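Local structure of catechol O-methyltransferase (Mycobacterium tuberculosis, 6JCL) at residues A14-D17 with S18-G22; C53-A56 with G57-A61. The protein catalyses the transfer of a methyl group from S-adenosyl-L-methionine to catechol-like compounds, using a divalent metal cation, and works as a homodimer. All blocks are in the same frame, centred on the assembly; numbering follows the deposited sequence. Where two conformers were deposited one is given.

Contact 1 of 2, residues A14-D17 with S18-G22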
loop_
_atom_site.group_PDB
_atom_site.type_symbol
_atom_site.label_atom_id
_atom_site.label_comp_id
_atom_site.label_asym_id
_atom_site.label_seq_id
_atom_site.Cartn_x
_atom_site.Cartn_y
_atom_site.Cartn_z
ATOM N N ALA A 14 -8.889 -14.237 7.307
ATOM C CA ALA A 14 -8.672 -15.671 7.166
ATOM C C ALA A 14 -8.940 -16.123 5.736
ATOM O O ALA A 14 -8.181 -16.931 5.183
ATOM C CB ALA A 14 -9.542 -16.443 8.153
ATOM N N PHE A 15 -10.006 -15.599 5.115
ATOM C CA PHE A 15 -10.285 -15.900 3.715
ATOM C C PHE A 15 -9.165 -15.381 2.810
ATOM O O PHE A 15 -8.694 -16.094 1.915
ATOM C CB PHE A 15 -11.645 -15.301 3.317
ATOM C CG PHE A 15 -11.933 -15.328 1.835
ATOM C CD1 PHE A 15 -12.445 -16.474 1.220
ATOM C CD2 PHE A 15 -11.726 -14.191 1.059
ATOM C CE1 PHE A 15 -12.721 -16.480 -0.168
ATOM C CE2 PHE A 15 -11.995 -14.198 -0.308
ATOM C CZ PHE A 15 -12.489 -15.339 -0.918
ATOM N N LEU A 16 -8.719 -14.147 3.042
ATOM C CA LEU A 16 -7.656 -13.581 2.223
ATOM C C LEU A 16 -6.374 -14.391 2.373
ATOM O O LEU A 16 -5.667 -14.628 1.387
ATOM C CB LEU A 16 -7.419 -12.114 2.609
ATOM C CG LEU A 16 -8.572 -11.118 2.400
ATOM C CD1 LEU A 16 -8.167 -9.737 2.870
ATOM C CD2 LEU A 16 -8.977 -11.068 0.943
ATOM N N ASP A 17 -6.061 -14.828 3.597
ATOM C CA ASP A 17 -4.879 -15.663 3.804
ATOM C C ASP A 17 -4.978 -16.949 2.988
ATOM O O ASP A 17 -4.044 -17.312 2.262
ATOM C CB ASP A 17 -4.703 -15.984 5.292
ATOM C CG ASP A 17 -4.231 -14.798 6.103
ATOM O OD1 ASP A 17 -3.928 -13.728 5.530
ATOM O OD2 ASP A 17 -4.148 -14.934 7.349
ATOM N N SER A 18 -6.129 -17.625 3.063
ATOM C CA SER A 18 -6.306 -18.894 2.367
ATOM C C SER A 18 -6.315 -18.720 0.854
ATOM O O SER A 18 -5.914 -19.632 0.120
ATOM C CB SER A 18 -7.606 -19.556 2.828
ATOM O OG SER A 18 -8.059 -20.509 1.883
ATOM N N THR A 19 -6.759 -17.564 0.371
ATOM C CA THR A 19 -6.953 -17.357 -1.052
ATOM C C THR A 19 -5.709 -16.810 -1.746
ATOM O O THR A 19 -5.425 -17.193 -2.891
ATOM C CB THR A 19 -8.145 -16.420 -1.233
ATOM O OG1 THR A 19 -9.314 -17.054 -0.679
ATOM C CG2 THR A 19 -8.369 -16.116 -2.699
ATOM N N LEU A 20 -4.971 -15.917 -1.081
ATOM C CA LEU A 20 -3.877 -15.182 -1.705
ATOM C C LEU A 20 -2.499 -15.601 -1.226
ATOM O O LEU A 20 -1.518 -15.329 -1.922
ATOM C CB LEU A 20 -4.044 -13.675 -1.459
ATOM C CG LEU A 20 -5.333 -13.049 -1.989
ATOM C CD1 LEU A 20 -5.334 -11.570 -1.645
ATOM C CD2 LEU A 20 -5.473 -13.256 -3.483
ATOM N N VAL A 21 -2.388 -16.214 -0.059
ATOM C CA VAL A 21 -1.112 -16.680 0.470
ATOM C C VAL A 21 -1.039 -18.206 0.469
ATOM O O VAL A 21 -0.082 -18.792 -0.048
ATOM C CB VAL A 21 -0.857 -16.107 1.881
ATOM C CG1 VAL A 21 0.471 -16.646 2.453
ATOM C CG2 VAL A 21 -0.823 -14.577 1.837
ATOM N N GLY A 22 -2.063 -18.868 1.014
ATOM C CA GLY A 22 -2.077 -20.324 1.061
ATOM C C GLY A 22 -1.178 -20.868 2.159
ATOM O O GLY A 22 -0.782 -20.164 3.087
#

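Contact 2 of 2, residues C53-A56 with G57-A61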
loop_
_atom_site.group_PDB
_atom_site.type_symbol
_atom_site.label_atom_id
_atom_site.label_comp_id
_atom_site.label_asym_id
_atom_site.label_seq_id
_atom_site.Cartn_x
_atom_site.Cartn_y
_atom_site.Cartn_z
ATOM N N CYS A 53 6.404 -7.393 1.036
ATOM C CA CYS A 53 7.105 -8.160 0.009
ATOM C C CYS A 53 6.861 -7.582 -1.390
ATOM O O CYS A 53 7.802 -7.362 -2.171
ATOM C CB CYS A 53 6.631 -9.613 0.091
ATOM S SG CYS A 53 7.243 -10.690 -1.187
ATOM N N LEU A 54 5.597 -7.321 -1.726
ATOM C CA LEU A 54 5.272 -6.827 -3.059
ATOM C C LEU A 54 5.757 -5.396 -3.270
ATOM O O LEU A 54 6.101 -5.018 -4.399
ATOM C CB LEU A 54 3.766 -6.930 -3.284
ATOM C CG LEU A 54 3.238 -8.378 -3.288
ATOM C CD1 LEU A 54 1.709 -8.379 -3.486
ATOM C CD2 LEU A 54 3.883 -9.263 -4.342
ATOM N N LEU A 55 5.778 -4.598 -2.205
ATOM C CA LEU A 55 6.311 -3.242 -2.292
ATOM C C LEU A 55 7.800 -3.271 -2.606
ATOM O O LEU A 55 8.273 -2.572 -3.510
ATOM C CB LEU A 55 6.045 -2.515 -0.975
ATOM C CG LEU A 55 6.536 -1.082 -0.851
ATOM C CD1 LEU A 55 5.972 -0.242 -1.997
ATOM C CD2 LEU A 55 6.123 -0.498 0.524
ATOM N N ALA A 56 8.557 -4.106 -1.882
ATOM C CA ALA A 56 9.981 -4.264 -2.198
ATOM C C ALA A 56 10.177 -4.770 -3.627
ATOM O O ALA A 56 11.062 -4.297 -4.349
ATOM C CB ALA A 56 10.642 -5.227 -1.202
ATOM N N GLY A 57 9.343 -5.722 -4.065
ATOM C CA GLY A 57 9.458 -6.209 -5.433
ATOM C C GLY A 57 9.097 -5.151 -6.460
ATOM O O GLY A 57 9.740 -5.037 -7.506
ATOM N N ALA A 58 8.083 -4.342 -6.160
ATOM C CA ALA A 58 7.625 -3.323 -7.100
ATOM C C ALA A 58 8.706 -2.285 -7.372
ATOM O O ALA A 58 8.848 -1.817 -8.508
ATOM C CB ALA A 58 6.369 -2.636 -6.560
ATOM N N ILE A 59 9.453 -1.881 -6.338
ATOM C CA ILE A 59 10.483 -0.859 -6.545
ATOM C C ILE A 59 11.836 -1.499 -6.842
ATOM O O ILE A 59 12.846 -0.801 -6.992
ATOM C CB ILE A 59 10.583 0.095 -5.344
ATOM C CG1 ILE A 59 11.234 -0.624 -4.162
ATOM C CG2 ILE A 59 9.188 0.642 -4.966
ATOM C CD1 ILE A 59 11.475 0.297 -2.942
ATOM N N GLN A 60 11.866 -2.823 -6.982
ATOM C CA GLN A 60 13.115 -3.549 -7.241
ATOM C C GLN A 60 14.165 -3.218 -6.184
ATOM O O GLN A 60 15.341 -2.986 -6.486
ATOM C CB GLN A 60 13.631 -3.281 -8.664
ATOM C CG GLN A 60 12.720 -3.895 -9.706
ATOM C CD GLN A 60 13.274 -3.776 -11.117
ATOM O OE1 GLN A 60 12.593 -3.292 -12.019
ATOM N NE2 GLN A 60 14.517 -4.209 -11.308
ATOM N N ALA A 61 13.727 -3.208 -4.928
ATOM C CA ALA A 61 14.608 -2.881 -3.811
ATOM C C ALA A 61 15.751 -3.884 -3.736
ATOM O O ALA A 61 15.535 -5.090 -3.865
ATOM C CB ALA A 61 13.824 -2.879 -2.498
#

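Contact 1 of 2, residues A14-D17 with S18-G22
Phe-15 O is gripped twice by Thr-19, one turn further along the helix: the backbone N of Thr-19 donates to it at 2.9 Å, and the hydroxyl OG1 of Thr-19 donates to the same Phe-15 O at 2.8 Å. The N-H bond is bent, at 135°, whereas the hydroxyl comes in from above the carbonyl plane. OG1 is placed there by its first torsion, which sets it beside the backbone N (chi1 -62°) and turns it back down the helix. With CG anti to the backbone N (chi1 169°), the phenyl ring of Phe-15 lies alongside the next turn, and OG1 of Thr-19 sits over the middle of one face, 3.4 Å above the plane. The hydroxyl gives its hydrogen to the carbonyl oxygen, while its oxygen rests on the aromatic face by contact alone.

The second oxygen with two donors lies in the last turn, where the helix winds down. Asp-17 O takes Val-21 N at 3.1 Å and, more nearly straight, Gly-22 N at 2.8 Å from Asp-17 O. The latter bond spans five residues, the wider pi-type turn of this helix, and Gly-22 then leaves helical geometry with positive phi. On the flank between, CD2 of Leu-16 meets CD1 of Leu-20 loosely, at 4.5 Å.

OD2 of Asp-17 forms a salt bridge with Arg-208 and OD1 a hydrogen bond with NE2 of Gln-47. Leu-16, Leu-20 and Val-21 touch Gln-47 of helix 46-58, while Phe-15 and Thr-19 pack against Leu-174 and Leu-189 of the second subunit.

Contact 2 of 2, residues C53-A56 with G57-A61
Ala-56 and Ala-61 meet methyl to methyl where helix 46-58 ends, CB of Ala-56 lying 4.2 Å from CB of Ala-61. Their backbones are drawn together more firmly: Ala-61 N donates to Ala-56 O at 2.9 Å, an almost straight bond at 166°. This is the buried side of the turn, and it faces the sheet, with Ala-56 resting on Leu-135 and Ala-61 on Asp-134 of strand 133-138.

Ile-59 packs beside it. Its N bonds to Leu-55 O at 3.1 Å, and CG1 and CG2 of Ile-59 each lie 3.6 Å from Leu-55 O. CG1 takes the crowded position between backbone N and carbonyl carbon (chi1 72°), which also brings it near Ala-56 O, while CG2 extends to CD1 of Leu-55 at the looser distance of 4.5 Å. Leu-55 and Ile-59 both continue onto Val-161 of strand 160-165.

The turn is a Schellman motif, with Gln-60 as its C-prime residue in positive phi: besides the bond from Ala-61 N to Ala-56 O, which spans five residues, Gln-60 N reaches back to Gly-57 O at 3.1 Å. The chain is thereby led out of the helix towards strand 63-67, the first in chain order of the parallel strands of the Rossmann-like methyltransferase sheet.

Gln-60 faces solvent, its long side chain leading away from the helix turn and making no close contact with it. Gly-57 is partly exposed; Ala-58 packs on Val-161 and Ile-59 on Ala-58, both of the second subunit.

Overall arrangement
Both contacts lie at the C-terminal ends of helices, and together they illustrate two ways a helix can wind down. Contact 1 comes first along the chain and lies in the last turn of helix 9-21; contact 2 follows in series and closes helix 46-58. Their centres are about 20 Å apart and their nearest atoms about 8 Å, so they do not touch, yet the two helices meet because contact 1 packs on the beginning of helix 46-58. Contact 2 lies against the central sheet, contact 1 further from the chain centre. Each touches the second subunit, so both helix ends contribute to the homodimer interface, while bound S-adenosyl-L-homocysteine is about 13 Å from the nearest side chain of contact 1 and about 12 Å from that of contact 2.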